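Local atomic coordinates of RNA-dependent RNA Polymerase (Bombyx mori cytoplasmic polyhedrosis virus, PDB entry 6TZ0), a protein that catalyses RNA-templated RNA synthesis, making plus strands during transcription and complementary minus strands during replication of a double-stranded RNA virus genome. Residues Lys246-Tyr257 with Tyr332-Thr343; Asp528-Ser537 with Ile720-Gly730. One frame throughout, in Å; residues are numbered along the deposited sequence.

Both contacts lie near the metal-binding site of the polymerase and come from different parts of the chain. Contact 1 packs a segment of the N-terminal region against the end of helix 325-339; contact 2, within the catalytic region, packs helix 530-535 on a β-hairpin. Their centres lie about 21 Å apart, yet they meet directly through the far face of that hairpin, where Leu726 CD1 is 3.8 Å from Tyr257 OH and Leu726 CD2 is 4.1 Å from Tyr332 CE2. Contact 2 comes closer to the metal-binding aspartates, the side chain of Leu722 lying about 4 Å from that of Asp681. In contact 1 the side chain of Arg254 is about 11 Å from that of Asp547.

Contact 1 (Lys246-Tyr257 with Tyr332-Thr343); sequences KLKIKGIGRSWY and YAACRAMTNDGT
Tyr332 and Arg254 meet through their torsions: the first swings its ring away from its own backbone N (chi1 -176°) to reach the type I β-turn Arg254-Tyr257, while Arg254, extended from CG to NE, runs across Arg336 to Thr339. The contact joins the C-terminal end of helix 325-339 to the irregular segment that follows helix 242-248. Tyr332 presents its ring edge to the turn, CE1 lying 3.2 Å from Arg254 O, and Tyr257 meets the same ring obliquely, with planes at 52°. Beside them Cys335 SG touches Trp256 CZ2 at 3.5 Å, a sulfur-aromatic contact.

The Arg254 guanidinium has Thr339 OG1 over one face, but that hydroxyl donates to Cys335 O in its own helix. Arg254 NH1 instead donates to Lys250 O at 2.7 Å, in the carbonyl plane, and Asp483 forms a salt bridge with Arg254 NH2; together they hold the group's rotation. Arg336 crosses Arg254 at about a right angle; Arg336 NH1 donates to Tyr332 OH, and the Arg336 guanidinium also has a cation-pi partner in Phe735. Beyond the helix end, Asp341 OD2, also bonded to Tyr242 OH, takes Lys246 NZ on its anti side in a 3.1 Å salt bridge.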
loop_
_atom_site.group_PDB
_atom_site.type_symbol
_atom_site.label_atom_id
_atom_site.label_comp_id
_atom_site.label_asym_id
_atom_site.label_seq_id
_atom_site.Cartn_x
_atom_site.Cartn_y
_atom_site.Cartn_z
ATOM N N LYS A 246 17.745 4.358 20.024
ATOM C CA LYS A 246 16.310 4.325 20.305
ATOM C C LYS A 246 15.665 3.044 19.793
ATOM O O LYS A 246 14.870 2.418 20.500
ATOM C CB LYS A 246 15.628 5.536 19.683
ATOM C CG LYS A 246 15.727 6.809 20.477
ATOM C CD LYS A 246 15.482 7.969 19.554
ATOM C CE LYS A 246 14.092 7.988 19.006
ATOM N NZ LYS A 246 13.970 9.128 18.071
ATOM N N LEU A 247 16.005 2.633 18.571
ATOM C CA LEU A 247 15.455 1.404 18.019
ATOM C C LEU A 247 16.000 0.157 18.699
ATOM O O LEU A 247 15.350 -0.891 18.643
ATOM C CB LEU A 247 15.738 1.323 16.522
ATOM C CG LEU A 247 15.001 2.309 15.627
ATOM C CD1 LEU A 247 15.508 2.194 14.207
ATOM C CD2 LEU A 247 13.516 2.046 15.691
ATOM N N LYS A 248 17.169 0.230 19.335
ATOM C CA LYS A 248 17.727 -0.989 19.904
ATOM C C LYS A 248 17.099 -1.344 21.255
ATOM O O LYS A 248 17.012 -2.529 21.593
ATOM C CB LYS A 248 19.246 -0.864 20.024
ATOM C CG LYS A 248 19.951 -2.183 20.268
ATOM C CD LYS A 248 21.452 -2.042 20.215
ATOM C CE LYS A 248 22.032 -1.826 21.594
ATOM N NZ LYS A 248 21.970 -0.412 22.044
ATOM N N ILE A 249 16.637 -0.363 22.028
ATOM C CA ILE A 249 16.073 -0.658 23.345
ATOM C C ILE A 249 14.602 -0.270 23.405
ATOM O O ILE A 249 14.061 -0.002 24.481
ATOM C CB ILE A 249 16.893 0.018 24.466
ATOM C CG1 ILE A 249 17.133 1.511 24.211
ATOM C CG2 ILE A 249 18.226 -0.670 24.623
ATOM C CD1 ILE A 249 16.153 2.488 24.814
ATOM N N LYS A 250 13.941 -0.283 22.249
ATOM C CA LYS A 250 12.559 0.174 22.142
ATOM C C LYS A 250 11.585 -0.774 22.838
ATOM O O LYS A 250 10.553 -0.327 23.351
ATOM C CB LYS A 250 12.231 0.356 20.654
ATOM C CG LYS A 250 10.866 0.905 20.278
ATOM C CD LYS A 250 9.869 -0.181 19.901
ATOM C CE LYS A 250 10.369 -0.967 18.702
ATOM N NZ LYS A 250 10.511 -0.109 17.496
ATOM N N GLY A 251 11.891 -2.066 22.887
ATOM C CA GLY A 251 10.979 -3.019 23.487
ATOM C C GLY A 251 11.295 -3.380 24.921
ATOM O O GLY A 251 10.402 -3.771 25.674
ATOM N N ILE A 252 12.570 -3.266 25.302
ATOM C CA ILE A 252 12.990 -3.573 26.666
ATOM C C ILE A 252 12.415 -2.560 27.645
ATOM O O ILE A 252 11.934 -2.921 28.725
ATOM C CB ILE A 252 14.527 -3.625 26.737
ATOM C CG1 ILE A 252 15.064 -4.777 25.903
ATOM C CG2 ILE A 252 15.020 -3.767 28.156
ATOM C CD1 ILE A 252 16.558 -4.709 25.735
ATOM N N GLY A 253 12.413 -1.289 27.272
ATOM C CA GLY A 253 11.872 -0.243 28.110
ATOM C C GLY A 253 10.369 -0.197 28.233
ATOM O O GLY A 253 9.842 0.657 28.948
ATOM N N ARG A 254 9.657 -1.094 27.556
ATOM C CA ARG A 254 8.205 -1.164 27.608
ATOM C C ARG A 254 7.674 -2.450 28.216
ATOM O O ARG A 254 6.665 -2.410 28.917
ATOM C CB ARG A 254 7.625 -1.018 26.198
ATOM C CG ARG A 254 7.662 0.380 25.611
ATOM C CD ARG A 254 7.302 0.310 24.136
ATOM N NE ARG A 254 7.080 1.613 23.521
ATOM C CZ ARG A 254 8.027 2.377 23.003
ATOM N NH1 ARG A 254 9.289 1.985 23.036
ATOM N NH2 ARG A 254 7.710 3.543 22.468
ATOM N N SER A 255 8.341 -3.581 27.989
ATOM C CA SER A 255 7.793 -4.907 28.254
ATOM C C SER A 255 7.831 -5.315 29.729
ATOM O O SER A 255 7.496 -6.460 30.045
ATOM C CB SER A 255 8.537 -5.944 27.413
ATOM O OG SER A 255 9.894 -6.034 27.798
ATOM N N TRP A 256 8.218 -4.417 30.632
ATOM C CA TRP A 256 8.246 -4.688 32.064
ATOM C C TRP A 256 6.863 -4.697 32.701
ATOM O O TRP A 256 6.735 -5.144 33.852
ATOM C CB TRP A 256 9.120 -3.637 32.758
ATOM C CG TRP A 256 8.643 -2.245 32.477
ATOM C CD1 TRP A 256 9.026 -1.450 31.446
ATOM C CD2 TRP A 256 7.665 -1.503 33.213
ATOM N NE1 TRP A 256 8.357 -0.260 31.493
ATOM C CE2 TRP A 256 7.510 -0.269 32.569
ATOM C CE3 TRP A 256 6.904 -1.765 34.356
ATOM C CZ2 TRP A 256 6.633 0.701 33.026
ATOM C CZ3 TRP A 256 6.034 -0.805 34.803
ATOM C CH2 TRP A 256 5.906 0.414 34.142
ATOM N N TYR A 257 5.838 -4.188 32.006
ATOM C CA TYR A 257 4.553 -3.929 32.650
ATOM C C TYR A 257 3.827 -5.211 32.999
ATOM O O TYR A 257 3.020 -5.219 33.930
ATOM C CB TYR A 257 3.666 -3.051 31.763
ATOM C CG TYR A 257 3.044 -3.742 30.572
ATOM C CD1 TYR A 257 3.761 -3.921 29.401
ATOM C CD2 TYR A 257 1.715 -4.154 30.596
ATOM C CE1 TYR A 257 3.192 -4.531 28.308
ATOM C CE2 TYR A 257 1.140 -4.767 29.508
ATOM C CZ TYR A 257 1.885 -4.952 28.366
ATOM O OH TYR A 257 1.315 -5.558 27.274
ATOM N N TYR A 332 3.411 2.966 32.860
ATOM C CA TYR A 332 3.597 2.498 31.496
ATOM C C TYR A 332 3.462 3.634 30.496
ATOM O O TYR A 332 4.245 3.714 29.546
ATOM C CB TYR A 332 2.604 1.387 31.172
ATOM C CG TYR A 332 2.808 0.798 29.799
ATOM C CD1 TYR A 332 3.878 -0.042 29.544
ATOM C CD2 TYR A 332 1.941 1.091 28.757
ATOM C CE1 TYR A 332 4.073 -0.578 28.297
ATOM C CE2 TYR A 332 2.132 0.562 27.506
ATOM C CZ TYR A 332 3.191 -0.280 27.284
ATOM O OH TYR A 332 3.378 -0.808 26.030
ATOM N N ALA A 333 2.485 4.524 30.694
ATOM C CA ALA A 333 2.378 5.700 29.833
ATOM C C ALA A 333 3.585 6.616 29.983
ATOM O O ALA A 333 4.037 7.217 28.997
ATOM C CB ALA A 333 1.095 6.467 30.136
ATOM N N ALA A 334 4.136 6.709 31.200
ATOM C CA ALA A 334 5.361 7.477 31.401
ATOM C C ALA A 334 6.534 6.876 30.634
ATOM O O ALA A 334 7.291 7.604 29.992
ATOM C CB ALA A 334 5.686 7.577 32.889
ATOM N N CYS A 335 6.683 5.551 30.653
ATOM C CA CYS A 335 7.770 4.935 29.892
ATOM C C CYS A 335 7.537 4.993 28.383
ATOM O O CYS A 335 8.506 4.994 27.614
ATOM C CB CYS A 335 7.984 3.497 30.342
ATOM S SG CYS A 335 8.672 3.377 31.993
ATOM N N ARG A 336 6.276 5.041 27.940
ATOM C CA ARG A 336 5.998 5.310 26.530
ATOM C C ARG A 336 6.452 6.710 26.146
ATOM O O ARG A 336 6.978 6.920 25.048
ATOM C CB ARG A 336 4.505 5.145 26.218
ATOM C CG ARG A 336 3.976 3.735 26.342
ATOM C CD ARG A 336 4.686 2.859 25.375
ATOM N NE ARG A 336 4.353 3.159 23.987
ATOM C CZ ARG A 336 3.554 2.410 23.243
ATOM N NH1 ARG A 336 3.068 1.286 23.737
ATOM N NH2 ARG A 336 3.295 2.753 21.994
ATOM N N ALA A 337 6.258 7.680 27.040
ATOM C CA ALA A 337 6.770 9.022 26.783
ATOM C C ALA A 337 8.289 9.081 26.887
ATOM O O ALA A 337 8.917 9.944 26.269
ATOM C CB ALA A 337 6.137 10.016 27.750
ATOM N N MET A 338 8.895 8.187 27.665
ATOM C CA MET A 338 10.341 8.215 27.845
ATOM C C MET A 338 11.096 7.506 26.733
ATOM O O MET A 338 12.262 7.827 26.495
ATOM C CB MET A 338 10.727 7.595 29.184
ATOM C CG MET A 338 10.378 8.457 30.368
ATOM S SD MET A 338 10.732 7.700 31.955
ATOM C CE MET A 338 10.036 8.938 33.033
ATOM N N THR A 339 10.486 6.537 26.058
ATOM C CA THR A 339 11.191 5.820 25.002
ATOM C C THR A 339 10.826 6.280 23.596
ATOM O O THR A 339 11.670 6.224 22.701
ATOM C CB THR A 339 10.946 4.314 25.124
ATOM O OG1 THR A 339 9.540 4.061 25.185
ATOM C CG2 THR A 339 11.618 3.750 26.356
ATOM N N ASN A 340 9.592 6.716 23.367
ATOM C CA ASN A 340 9.207 7.220 22.058
ATOM C C ASN A 340 9.433 8.723 21.998
ATOM O O ASN A 340 9.276 9.440 22.987
ATOM C CB ASN A 340 7.744 6.892 21.744
ATOM C CG ASN A 340 7.379 7.131 20.281
ATOM O OD1 ASN A 340 8.211 7.529 19.470
ATOM N ND2 ASN A 340 6.120 6.886 19.944
ATOM N N ASP A 341 9.792 9.192 20.807
ATOM C CA ASP A 341 10.237 10.560 20.597
ATOM C C ASP A 341 9.194 11.435 19.923
ATOM O O ASP A 341 9.240 12.658 20.079
ATOM C CB ASP A 341 11.488 10.550 19.723
ATOM C CG ASP A 341 12.287 11.819 19.816
ATOM O OD1 ASP A 341 11.983 12.674 20.668
ATOM O OD2 ASP A 341 13.227 11.965 19.015
ATOM N N GLY A 342 8.280 10.853 19.158
ATOM C CA GLY A 342 7.315 11.612 18.414
ATOM C C GLY A 342 7.726 11.919 16.990
ATOM O O GLY A 342 6.867 11.952 16.109
ATOM N N THR A 343 9.017 12.126 16.738
ATOM C CA THR A 343 9.475 12.458 15.396
ATOM C C THR A 343 9.359 11.257 14.470
ATOM O O THR A 343 9.415 10.104 14.901
ATOM C CB THR A 343 10.929 12.923 15.417
ATOM O OG1 THR A 343 11.771 11.840 15.830
ATOM C CG2 THR A 343 11.096 14.051 16.386
#

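Contact 2 (Asp528-Ser537 with Ile720-Gly730); sequences DIGEMLYWTS and IVLLQQLVVNG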
loop_
_atom_site.group_PDB
_atom_site.type_symbol
_atom_site.label_atom_id
_atom_site.label_comp_id
_atom_site.label_asym_id
_atom_site.label_seq_id
_atom_site.Cartn_x
_atom_site.Cartn_y
_atom_site.Cartn_z
ATOM N N ASP A 528 -14.276 -0.926 18.032
ATOM C CA ASP A 528 -13.141 -1.642 17.466
ATOM C C ASP A 528 -12.524 -2.596 18.472
ATOM O O ASP A 528 -11.953 -3.619 18.085
ATOM C CB ASP A 528 -12.090 -0.646 16.998
ATOM C CG ASP A 528 -12.590 0.251 15.895
ATOM O OD1 ASP A 528 -13.455 -0.186 15.112
ATOM O OD2 ASP A 528 -12.123 1.407 15.817
ATOM N N ILE A 529 -12.629 -2.280 19.755
ATOM C CA ILE A 529 -11.980 -3.031 20.817
ATOM C C ILE A 529 -12.991 -3.835 21.629
ATOM O O ILE A 529 -12.677 -4.278 22.728
ATOM C CB ILE A 529 -11.157 -2.102 21.720
ATOM C CG1 ILE A 529 -12.050 -1.016 22.314
ATOM C CG2 ILE A 529 -10.049 -1.467 20.942
ATOM C CD1 ILE A 529 -11.356 -0.130 23.306
ATOM N N GLY A 530 -14.198 -4.031 21.098
ATOM C CA GLY A 530 -15.257 -4.653 21.874
ATOM C C GLY A 530 -15.044 -6.127 22.140
ATOM O O GLY A 530 -15.406 -6.625 23.209
ATOM N N GLU A 531 -14.444 -6.842 21.190
ATOM C CA GLU A 531 -14.182 -8.259 21.407
ATOM C C GLU A 531 -13.057 -8.466 22.407
ATOM O O GLU A 531 -13.094 -9.415 23.194
ATOM C CB GLU A 531 -13.861 -8.954 20.085
ATOM C CG GLU A 531 -15.007 -8.918 19.088
ATOM C CD GLU A 531 -16.259 -9.641 19.572
ATOM O OE1 GLU A 531 -16.144 -10.644 20.310
ATOM O OE2 GLU A 531 -17.370 -9.200 19.207
ATOM N N MET A 532 -12.059 -7.584 22.410
ATOM C CA MET A 532 -11.005 -7.677 23.413
ATOM C C MET A 532 -11.524 -7.295 24.791
ATOM O O MET A 532 -11.153 -7.910 25.796
ATOM C CB MET A 532 -9.831 -6.787 23.029
ATOM C CG MET A 532 -9.092 -7.251 21.811
ATOM S SD MET A 532 -7.651 -6.240 21.429
ATOM C CE MET A 532 -8.437 -4.810 20.719
ATOM N N LEU A 533 -12.376 -6.273 24.848
ATOM C CA LEU A 533 -13.043 -5.892 26.087
ATOM C C LEU A 533 -13.930 -7.006 26.628
ATOM O O LEU A 533 -14.024 -7.179 27.845
ATOM C CB LEU A 533 -13.844 -4.616 25.842
ATOM C CG LEU A 533 -13.266 -3.244 26.192
ATOM C CD1 LEU A 533 -11.887 -3.010 25.677
ATOM C CD2 LEU A 533 -14.176 -2.254 25.511
ATOM N N TYR A 534 -14.553 -7.792 25.749
ATOM C CA TYR A 534 -15.320 -8.943 26.214
ATOM C C TYR A 534 -14.409 -10.072 26.680
ATOM O O TYR A 534 -14.563 -10.581 27.793
ATOM C CB TYR A 534 -16.262 -9.437 25.121
ATOM C CG TYR A 534 -17.024 -10.669 25.538
ATOM C CD1 TYR A 534 -18.017 -10.592 26.499
ATOM C CD2 TYR A 534 -16.745 -11.907 24.980
ATOM C CE1 TYR A 534 -18.707 -11.701 26.894
ATOM C CE2 TYR A 534 -17.433 -13.030 25.374
ATOM C CZ TYR A 534 -18.414 -12.918 26.331
ATOM O OH TYR A 534 -19.116 -14.026 26.728
ATOM N N TRP A 535 -13.451 -10.477 25.851
ATOM C CA TRP A 535 -12.644 -11.644 26.179
ATOM C C TRP A 535 -11.577 -11.381 27.226
ATOM O O TRP A 535 -10.897 -12.326 27.632
ATOM C CB TRP A 535 -11.968 -12.220 24.936
ATOM C CG TRP A 535 -12.885 -12.969 24.049
ATOM C CD1 TRP A 535 -13.389 -12.558 22.860
ATOM C CD2 TRP A 535 -13.436 -14.261 24.296
ATOM N NE1 TRP A 535 -14.211 -13.522 22.336
ATOM C CE2 TRP A 535 -14.259 -14.579 23.204
ATOM C CE3 TRP A 535 -13.315 -15.182 25.339
ATOM C CZ2 TRP A 535 -14.953 -15.778 23.120
ATOM C CZ3 TRP A 535 -14.001 -16.368 25.252
ATOM C CH2 TRP A 535 -14.810 -16.658 24.153
ATOM N N THR A 536 -11.391 -10.148 27.671
ATOM C CA THR A 536 -10.454 -9.916 28.752
ATOM C C THR A 536 -11.173 -9.798 30.093
ATOM O O THR A 536 -10.529 -9.854 31.144
ATOM C CB THR A 536 -9.615 -8.668 28.452
ATOM O OG1 THR A 536 -9.337 -8.625 27.051
ATOM C CG2 THR A 536 -8.266 -8.795 29.100
ATOM N N SER A 537 -12.501 -9.691 30.072
ATOM C CA SER A 537 -13.339 -9.812 31.259
ATOM C C SER A 537 -13.643 -11.256 31.624
ATOM O O SER A 537 -14.395 -11.491 32.573
ATOM C CB SER A 537 -14.659 -9.068 31.056
ATOM O OG SER A 537 -14.460 -7.675 30.937
ATOM N N ILE A 720 -3.788 -7.859 26.006
ATOM C CA ILE A 720 -3.914 -8.253 24.609
ATOM C C ILE A 720 -3.677 -7.025 23.731
ATOM O O ILE A 720 -4.015 -5.901 24.111
ATOM C CB ILE A 720 -5.289 -8.924 24.359
ATOM C CG1 ILE A 720 -5.325 -9.660 23.023
ATOM C CG2 ILE A 720 -6.461 -7.953 24.514
ATOM C CD1 ILE A 720 -4.485 -10.890 23.001
ATOM N N VAL A 721 -3.032 -7.232 22.583
ATOM C CA VAL A 721 -2.664 -6.157 21.665
ATOM C C VAL A 721 -3.195 -6.503 20.283
ATOM O O VAL A 721 -2.947 -7.602 19.781
ATOM C CB VAL A 721 -1.137 -5.949 21.579
ATOM C CG1 VAL A 721 -0.819 -4.727 20.747
ATOM C CG2 VAL A 721 -0.488 -5.855 22.939
ATOM N N LEU A 722 -3.897 -5.564 19.657
ATOM C CA LEU A 722 -4.213 -5.701 18.244
ATOM C C LEU A 722 -4.323 -4.318 17.630
ATOM O O LEU A 722 -5.045 -3.469 18.159
ATOM C CB LEU A 722 -5.512 -6.480 18.022
ATOM C CG LEU A 722 -5.823 -6.803 16.562
ATOM C CD1 LEU A 722 -4.742 -7.701 16.004
ATOM C CD2 LEU A 722 -7.178 -7.449 16.432
ATOM N N LEU A 723 -3.599 -4.116 16.521
ATOM C CA LEU A 723 -3.622 -2.892 15.711
ATOM C C LEU A 723 -3.220 -1.663 16.521
ATOM O O LEU A 723 -3.833 -0.601 16.402
ATOM C CB LEU A 723 -4.983 -2.687 15.047
ATOM C CG LEU A 723 -5.363 -3.770 14.042
ATOM C CD1 LEU A 723 -6.765 -3.541 13.513
ATOM C CD2 LEU A 723 -4.352 -3.801 12.925
ATOM N N GLN A 724 -2.176 -1.829 17.343
ATOM C CA GLN A 724 -1.632 -0.801 18.241
ATOM C C GLN A 724 -2.686 -0.248 19.198
ATOM O O GLN A 724 -2.698 0.940 19.515
ATOM C CB GLN A 724 -0.953 0.330 17.465
ATOM C CG GLN A 724 0.250 -0.115 16.659
ATOM C CD GLN A 724 1.353 -0.696 17.520
ATOM O OE1 GLN A 724 1.612 -0.229 18.626
ATOM N NE2 GLN A 724 2.016 -1.724 17.007
ATOM N N GLN A 725 -3.579 -1.117 19.659
ATOM C CA GLN A 725 -4.551 -0.792 20.697
ATOM C C GLN A 725 -4.432 -1.848 21.781
ATOM O O GLN A 725 -4.727 -3.021 21.544
ATOM C CB GLN A 725 -5.964 -0.721 20.128
ATOM C CG GLN A 725 -6.224 0.566 19.379
ATOM C CD GLN A 725 -7.536 0.569 18.638
ATOM O OE1 GLN A 725 -8.153 -0.472 18.442
ATOM N NE2 GLN A 725 -7.991 1.751 18.258
ATOM N N LEU A 726 -3.983 -1.434 22.957
ATOM C CA LEU A 726 -3.733 -2.331 24.074
ATOM C C LEU A 726 -4.943 -2.364 24.993
ATOM O O LEU A 726 -5.442 -1.316 25.406
ATOM C CB LEU A 726 -2.491 -1.891 24.848
ATOM C CG LEU A 726 -2.128 -2.631 26.129
ATOM C CD1 LEU A 726 -1.895 -4.082 25.870
ATOM C CD2 LEU A 726 -0.896 -2.020 26.748
ATOM N N VAL A 727 -5.409 -3.568 25.307
ATOM C CA VAL A 727 -6.482 -3.778 26.268
ATOM C C VAL A 727 -5.928 -4.618 27.407
ATOM O O VAL A 727 -5.327 -5.670 27.172
ATOM C CB VAL A 727 -7.705 -4.455 25.626
ATOM C CG1 VAL A 727 -8.751 -4.777 26.673
ATOM C CG2 VAL A 727 -8.298 -3.564 24.549
ATOM N N VAL A 728 -6.091 -4.132 28.636
ATOM C CA VAL A 728 -5.629 -4.818 29.841
ATOM C C VAL A 728 -6.811 -4.868 30.801
ATOM O O VAL A 728 -7.134 -3.859 31.430
ATOM C CB VAL A 728 -4.431 -4.120 30.497
ATOM C CG1 VAL A 728 -4.000 -4.869 31.720
ATOM C CG2 VAL A 728 -3.268 -3.995 29.540
ATOM N N ASN A 729 -7.446 -6.037 30.921
ATOM C CA ASN A 729 -8.508 -6.333 31.895
ATOM C C ASN A 729 -9.726 -5.420 31.744
ATOM O O ASN A 729 -10.181 -4.790 32.695
ATOM C CB ASN A 729 -7.976 -6.291 33.329
ATOM C CG ASN A 729 -7.182 -7.506 33.681
ATOM O OD1 ASN A 729 -7.566 -8.619 33.350
ATOM N ND2 ASN A 729 -6.071 -7.307 34.375
ATOM N N GLY A 730 -10.270 -5.382 30.534
ATOM C CA GLY A 730 -11.444 -4.569 30.286
ATOM C C GLY A 730 -11.175 -3.087 30.225
ATOM O O GLY A 730 -12.097 -2.289 30.388
#
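Met532 projects from helix 530-535 onto the β-hairpin of strands 720-722 and 725-727, and its side chain carries much of the packing. CB rests on the face of the hairpin, 3.9 Å from both Ile720 CG2 and Val727 CG2. CG then passes over Ile720 CG2, and SD continues along the same methyl at 3.7 Å before reaching Leu722 CB. A bend at the last torsion (chi3 -76°) swings CE back over the neighbouring strand, where it lies 4.0 Å from Val727 CG2. The hairpin comes after strand 711-716 and lies beside the palm sheet, whose turn between strands 672-677 and 682-687 holds the metal-binding Asp680 and Asp681, a position consistent with motif E of viral RNA polymerases; Met683 of strand 682-687 also touches both Met532 and Ile720.

Helix and strand 725-727 run nearly parallel, their axes 19° apart, so contacts extend to either side of Met532. Toward the N-terminus, Ile529 CG2 meets the amide oxygen OE1 of Gln725 at 3.3 Å, the two side chains crossing at about a right angle. One residue beyond Met532, Leu533 CD1 sits against both methyls of Val727. At the far end the backbones draw together around Gly730: Ser537 OG, bonded to Leu533 O and Trp272 N, lies near Gly730 CA, and Thr536 CG2 packs 3.4 Å from Asn729 N.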